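PDB 3KZW: cytosol aminopeptidase from Staphylococcus aureus subsp. aureus, which probably catalyses, as a metal-dependent leucyl aminopeptidase, the removal of N-terminal amino acids, preferentially leucine, from peptides. Local coordinates for residues Q71-S76 against Y82-D87; K113-L118 against T130-D135. All blocks are in the same frame, centred on the assembly; numbering follows the deposited sequence.

Contact 1: residues Q71-S76 against Y82-D87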
loop_
_atom_site.group_PDB
_atom_site.type_symbol
_atom_site.label_atom_id
_atom_site.label_comp_id
_atom_site.label_asym_id
_atom_site.label_seq_id
_atom_site.Cartn_x
_atom_site.Cartn_y
_atom_site.Cartn_z
ATOM N N GLN A 71 3.613 31.518 -49.445
ATOM C CA GLN A 71 4.595 32.183 -48.588
ATOM C C GLN A 71 4.549 31.683 -47.143
ATOM O O GLN A 71 5.314 32.153 -46.297
ATOM C CB GLN A 71 4.381 33.698 -48.612
ATOM C CG GLN A 71 4.983 34.399 -49.814
ATOM C CD GLN A 71 4.606 35.868 -49.878
ATOM O OE1 GLN A 71 3.456 36.217 -50.156
ATOM N NE2 GLN A 71 5.577 36.739 -49.625
ATOM N N HIS A 72 3.651 30.734 -46.877
ATOM C CA HIS A 72 3.430 30.163 -45.538
ATOM C C HIS A 72 2.922 31.182 -44.511
ATOM O O HIS A 72 3.060 30.983 -43.301
ATOM C CB HIS A 72 4.677 29.425 -45.024
ATOM C CG HIS A 72 5.087 28.263 -45.875
ATOM N ND1 HIS A 72 6.224 28.266 -46.645
ATOM C CD2 HIS A 72 4.506 27.062 -46.084
ATOM C CE1 HIS A 72 6.330 27.118 -47.288
ATOM N NE2 HIS A 72 5.298 26.369 -46.965
ATOM N N ILE A 73 2.330 32.267 -45.006
ATOM C CA ILE A 73 1.689 33.273 -44.158
ATOM C C ILE A 73 0.334 32.740 -43.672
ATOM O O ILE A 73 -0.068 32.981 -42.533
ATOM C CB ILE A 73 1.558 34.634 -44.893
ATOM C CG1 ILE A 73 2.950 35.225 -45.149
ATOM C CG2 ILE A 73 0.715 35.618 -44.089
ATOM C CD1 ILE A 73 2.993 36.339 -46.184
ATOM N N ILE A 74 -0.357 32.017 -44.550
ATOM C CA ILE A 74 -1.530 31.231 -44.167
ATOM C C ILE A 74 -1.339 29.771 -44.591
ATOM O O ILE A 74 -0.451 29.461 -45.396
ATOM C CB ILE A 74 -2.855 31.808 -44.734
ATOM C CG1 ILE A 74 -2.836 31.833 -46.270
ATOM C CG2 ILE A 74 -3.140 33.191 -44.135
ATOM C CD1 ILE A 74 -4.203 32.030 -46.920
ATOM N N GLY A 75 -2.161 28.880 -44.041
ATOM C CA GLY A 75 -2.050 27.448 -44.322
ATOM C C GLY A 75 -3.360 26.694 -44.201
ATOM O O GLY A 75 -4.410 27.283 -43.926
ATOM N N SER A 76 -3.290 25.379 -44.394
ATOM C CA SER A 76 -4.483 24.550 -44.475
ATOM C C SER A 76 -4.604 23.495 -43.372
ATOM O O SER A 76 -5.619 22.801 -43.297
ATOM C CB SER A 76 -4.553 23.875 -45.842
ATOM O OG SER A 76 -3.450 23.013 -46.041
ATOM N N TYR A 82 -4.410 31.104 -38.576
ATOM C CA TYR A 82 -3.435 32.036 -39.138
ATOM C C TYR A 82 -4.069 33.414 -39.227
ATOM O O TYR A 82 -5.231 33.540 -39.610
ATOM C CB TYR A 82 -3.015 31.615 -40.546
ATOM C CG TYR A 82 -2.360 30.259 -40.662
ATOM C CD1 TYR A 82 -3.129 29.097 -40.782
ATOM C CD2 TYR A 82 -0.971 30.137 -40.690
ATOM C CE1 TYR A 82 -2.531 27.846 -40.899
ATOM C CE2 TYR A 82 -0.358 28.891 -40.812
ATOM C CZ TYR A 82 -1.144 27.752 -40.916
ATOM O OH TYR A 82 -0.546 26.517 -41.039
ATOM N N THR A 83 -3.313 34.449 -38.871
ATOM C CA THR A 83 -3.778 35.822 -39.065
ATOM C C THR A 83 -2.778 36.636 -39.869
ATOM O O THR A 83 -1.574 36.394 -39.801
ATOM C CB THR A 83 -4.097 36.545 -37.737
ATOM O OG1 THR A 83 -2.940 36.553 -36.894
ATOM C CG2 THR A 83 -5.259 35.871 -37.017
ATOM N N THR A 84 -3.294 37.592 -40.639
ATOM C CA THR A 84 -2.463 38.486 -41.444
ATOM C C THR A 84 -3.193 39.776 -41.809
ATOM O O THR A 84 -4.423 39.826 -41.815
ATOM C CB THR A 84 -1.947 37.793 -42.739
ATOM O OG1 THR A 84 -1.116 38.697 -43.477
ATOM C CG2 THR A 84 -3.099 37.330 -43.625
ATOM N N ALA A 85 -2.420 40.818 -42.102
ATOM C CA ALA A 85 -2.963 42.028 -42.702
ATOM C C ALA A 85 -3.343 41.701 -44.141
ATOM O O ALA A 85 -2.568 41.073 -44.866
ATOM C CB ALA A 85 -1.946 43.151 -42.659
ATOM N N PHE A 86 -4.540 42.114 -44.542
ATOM C CA PHE A 86 -5.072 41.756 -45.851
ATOM C C PHE A 86 -5.688 42.964 -46.537
ATOM O O PHE A 86 -6.661 43.539 -46.046
ATOM C CB PHE A 86 -6.100 40.628 -45.709
ATOM C CG PHE A 86 -6.483 39.977 -47.009
ATOM C CD1 PHE A 86 -5.546 39.258 -47.748
ATOM C CD2 PHE A 86 -7.790 40.058 -47.481
ATOM C CE1 PHE A 86 -5.902 38.647 -48.950
ATOM C CE2 PHE A 86 -8.157 39.450 -48.680
ATOM C CZ PHE A 86 -7.212 38.743 -49.418
ATOM N N ASP A 87 -5.108 43.346 -47.670
ATOM C CA ASP A 87 -5.609 44.468 -48.450
ATOM C C ASP A 87 -6.620 44.026 -49.501
ATOM O O ASP A 87 -6.308 43.222 -50.384
ATOM C CB ASP A 87 -4.457 45.223 -49.123
ATOM C CG ASP A 87 -3.747 46.179 -48.178
ATOM O OD1 ASP A 87 -4.186 46.337 -47.015
ATOM O OD2 ASP A 87 -2.741 46.781 -48.609
#
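Tyr82 lays one face of its phenol ring under the backbone of Ile74 and Gly75, just after a Schellman motif has ended helix 62-70. The positive phi of His72 (63°) turns the chain out of the helix, and the loop then runs across strand 81-88, an outer strand of the mixed sheet in the N-terminal domain. The ring reaches the loop because CG of Tyr82 stands anti to its own carbonyl carbon (chi1 -61°). Gly75 N lies almost over the ring centre, 3.2 Å above the plane, while the carbonyl oxygen of Ile74 tilts away from the ring. On either side of this peptide an alpha carbon makes a CH-pi contact: Ile74 CA is 4.0 Å from the centroid of the Tyr82 ring and Gly75 CA is 3.9 Å from it. With no side chain at Gly75, the main chain itself comes down on the ring. At the other end of the phenol, the hydroxyl has a weak hydrogen bond with Lys80.

The two isoleucines meet the strand differently. Ile74 crosses Tyr82 obliquely and touches its root, CG2 to Tyr82 CB at 3.9 Å, before its longer branch leads away from the strand; the side chain also packs on Leu68 of the helix. Ile73 meets Thr84 at about a right angle. No hydrogen bond joins the two segments, so the contact rests on van der Waals and CH-pi packing. Thr84 OG1 donates to Ala85 O at 3.1 Å, from above the carbonyl plane, and also accepts from the backbone N of Ala85 in a second subunit, which places it at a subunit interface. Beside that hydroxyl, the CG2 methyl of Ile73 sits 3.6 Å from Thr84 OG1.

Contact 2: residues K113-L118 against T130-D135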
loop_
_atom_site.group_PDB
_atom_site.type_symbol
_atom_site.label_atom_id
_atom_site.label_comp_id
_atom_site.label_asym_id
_atom_site.label_seq_id
_atom_site.Cartn_x
_atom_site.Cartn_y
_atom_site.Cartn_z
ATOM N N LYS A 113 -13.291 20.496 -34.818
ATOM C CA LYS A 113 -11.971 21.060 -34.566
ATOM C C LYS A 113 -11.808 22.419 -35.255
ATOM O O LYS A 113 -11.209 23.333 -34.690
ATOM C CB LYS A 113 -10.883 20.084 -35.029
ATOM C CG LYS A 113 -9.486 20.398 -34.506
ATOM C CD LYS A 113 -8.445 19.408 -35.016
ATOM C CE LYS A 113 -8.483 18.090 -34.251
ATOM N NZ LYS A 113 -7.511 17.103 -34.805
ATOM N N ILE A 114 -12.351 22.538 -36.469
ATOM C CA ILE A 114 -12.286 23.774 -37.255
ATOM C C ILE A 114 -13.074 24.901 -36.587
ATOM O O ILE A 114 -12.511 25.956 -36.294
ATOM C CB ILE A 114 -12.771 23.560 -38.722
ATOM C CG1 ILE A 114 -11.766 22.711 -39.503
ATOM C CG2 ILE A 114 -12.980 24.895 -39.434
ATOM C CD1 ILE A 114 -12.361 21.997 -40.704
ATOM N N TRP A 115 -14.365 24.673 -36.346
ATOM C CA TRP A 115 -15.225 25.674 -35.707
ATOM C C TRP A 115 -14.802 25.934 -34.262
ATOM O O TRP A 115 -14.843 27.073 -33.791
ATOM C CB TRP A 115 -16.698 25.255 -35.754
ATOM C CG TRP A 115 -17.305 25.248 -37.127
ATOM C CD1 TRP A 115 -17.799 24.165 -37.800
ATOM C CD2 TRP A 115 -17.492 26.377 -37.994
ATOM N NE1 TRP A 115 -18.278 24.547 -39.030
ATOM C CE2 TRP A 115 -18.101 25.897 -39.176
ATOM C CE3 TRP A 115 -17.201 27.745 -37.888
ATOM C CZ2 TRP A 115 -18.428 26.740 -40.246
ATOM C CZ3 TRP A 115 -17.523 28.582 -38.953
ATOM C CH2 TRP A 115 -18.131 28.073 -40.116
ATOM N N GLY A 116 -14.392 24.871 -33.573
ATOM C CA GLY A 116 -13.954 24.948 -32.184
ATOM C C GLY A 116 -12.797 25.902 -31.974
ATOM O O GLY A 116 -12.903 26.847 -31.193
ATOM N N HIS A 117 -11.695 25.661 -32.679
ATOM C CA HIS A 117 -10.510 26.509 -32.565
ATOM C C HIS A 117 -10.760 27.944 -33.031
ATOM O O HIS A 117 -10.198 28.890 -32.471
ATOM C CB HIS A 117 -9.318 25.907 -33.314
ATOM C CG HIS A 117 -8.711 24.717 -32.636
ATOM N ND1 HIS A 117 -7.934 23.798 -33.307
ATOM C CD2 HIS A 117 -8.774 24.289 -31.352
ATOM C CE1 HIS A 117 -7.541 22.858 -32.466
ATOM N NE2 HIS A 117 -8.038 23.132 -31.273
ATOM N N LEU A 118 -11.608 28.095 -34.049
ATOM C CA LEU A 118 -11.959 29.409 -34.584
ATOM C C LEU A 118 -12.685 30.271 -33.556
ATOM O O LEU A 118 -12.228 31.366 -33.239
ATOM C CB LEU A 118 -12.802 29.274 -35.858
ATOM C CG LEU A 118 -13.271 30.573 -36.530
ATOM C CD1 LEU A 118 -12.092 31.371 -37.082
ATOM C CD2 LEU A 118 -14.284 30.284 -37.621
ATOM N N THR A 130 -17.136 41.043 -37.029
ATOM C CA THR A 130 -16.349 40.413 -38.089
ATOM C C THR A 130 -17.212 39.855 -39.221
ATOM O O THR A 130 -18.373 39.495 -39.012
ATOM C CB THR A 130 -15.427 39.296 -37.532
ATOM O OG1 THR A 130 -14.727 38.661 -38.611
ATOM C CG2 THR A 130 -16.230 38.251 -36.760
ATOM N N TYR A 131 -16.635 39.799 -40.419
ATOM C CA TYR A 131 -17.247 39.104 -41.546
ATOM C C TYR A 131 -16.837 37.635 -41.541
ATOM O O TYR A 131 -15.724 37.286 -41.133
ATOM C CB TYR A 131 -16.843 39.742 -42.880
ATOM C CG TYR A 131 -17.362 41.145 -43.106
ATOM C CD1 TYR A 131 -18.730 41.401 -43.194
ATOM C CD2 TYR A 131 -16.482 42.215 -43.255
ATOM C CE1 TYR A 131 -19.210 42.688 -43.409
ATOM C CE2 TYR A 131 -16.951 43.507 -43.472
ATOM C CZ TYR A 131 -18.314 43.735 -43.547
ATOM O OH TYR A 131 -18.779 45.014 -43.761
ATOM N N LEU A 132 -17.748 36.778 -41.994
ATOM C CA LEU A 132 -17.480 35.349 -42.127
ATOM C C LEU A 132 -17.906 34.871 -43.514
ATOM O O LEU A 132 -19.093 34.868 -43.847
ATOM C CB LEU A 132 -18.181 34.561 -41.007
ATOM C CG LEU A 132 -18.096 33.031 -40.927
ATOM C CD1 LEU A 132 -16.697 32.514 -41.179
ATOM C CD2 LEU A 132 -18.586 32.553 -39.569
ATOM N N LEU A 133 -16.922 34.487 -44.322
ATOM C CA LEU A 133 -17.167 33.994 -45.673
ATOM C C LEU A 133 -17.538 32.510 -45.639
ATOM O O LEU A 133 -16.681 31.631 -45.767
ATOM C CB LEU A 133 -15.950 34.252 -46.570
ATOM C CG LEU A 133 -15.873 35.574 -47.350
ATOM C CD1 LEU A 133 -16.136 36.798 -46.484
ATOM C CD2 LEU A 133 -14.529 35.704 -48.051
ATOM N N MET A 134 -18.833 32.252 -45.468
ATOM C CA MET A 134 -19.355 30.903 -45.256
ATOM C C MET A 134 -19.112 29.951 -46.435
ATOM O O MET A 134 -18.957 28.743 -46.235
ATOM C CB MET A 134 -20.848 30.969 -44.898
ATOM C CG MET A 134 -21.443 29.673 -44.341
ATOM S SD MET A 134 -20.581 28.993 -42.900
ATOM C CE MET A 134 -21.086 30.134 -41.613
ATOM N N ASP A 135 -19.067 30.500 -47.650
ATOM C CA ASP A 135 -18.846 29.711 -48.863
ATOM C C ASP A 135 -17.499 28.992 -48.889
ATOM O O ASP A 135 -17.348 27.978 -49.574
ATOM C CB ASP A 135 -18.996 30.585 -50.112
ATOM C CG ASP A 135 -20.433 31.026 -50.358
ATOM O OD1 ASP A 135 -21.359 30.496 -49.703
ATOM O OD2 ASP A 135 -20.636 31.905 -51.219
#
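Trp115 points the outer edge of its indole at Met134 and Leu132, joining the helix of a beta-alpha-beta crossover to its second strand and the short 3-10 turn that follows it. Helix 108-124 links strands 91-101 and 129-133, which run parallel with strand 39-45 between them.

One interaction is Met-aromatic. The sulfur of Met134 lies at the edge of the six-membered ring, 5.0 Å from its centroid and 76° off the normal, so it meets the ring's C-H rim. Bends at chi2 and chi3 of Met134 (55° and 74°) fold the thioether back so that both SD and the CE methyl face Trp115 CH2.

The rest is apolar contact. The first bond of Leu132's side chain heads toward the helix, and one methyl reaches the indole edge, CD2 to Trp115 CZ3 at 4.2 Å. Further round, Trp115 stacks on Phe137 and packs against helix 144-157, while Leu132 also lies on Ile41 of the neighbouring strand.

No hydrogen bond spans the gap, and all three touching residues are buried. The shortest approach is from the sulfur, Met134 SD to Trp115 CH2 at 3.8 Å.

Both contacts belong to the N-terminal domain and reach the same mixed sheet, with centres about 15 Å apart, but at different depths. Contact 2 is wholly buried, joining a crossover helix to inner strand 129-133, and no other protein chain touches its segments. Contact 1 is partly buried, set on outer strand 81-88 where a second subunit comes within reach. Their chemistry follows: contact 2 is made by apolar side chains and a sulfur at an indole edge, whereas contact 1 puts backbone over an aromatic face and has a threonine hydroxyl bonded across the subunit boundary. They do not touch; their nearest atoms are about 7 Å apart.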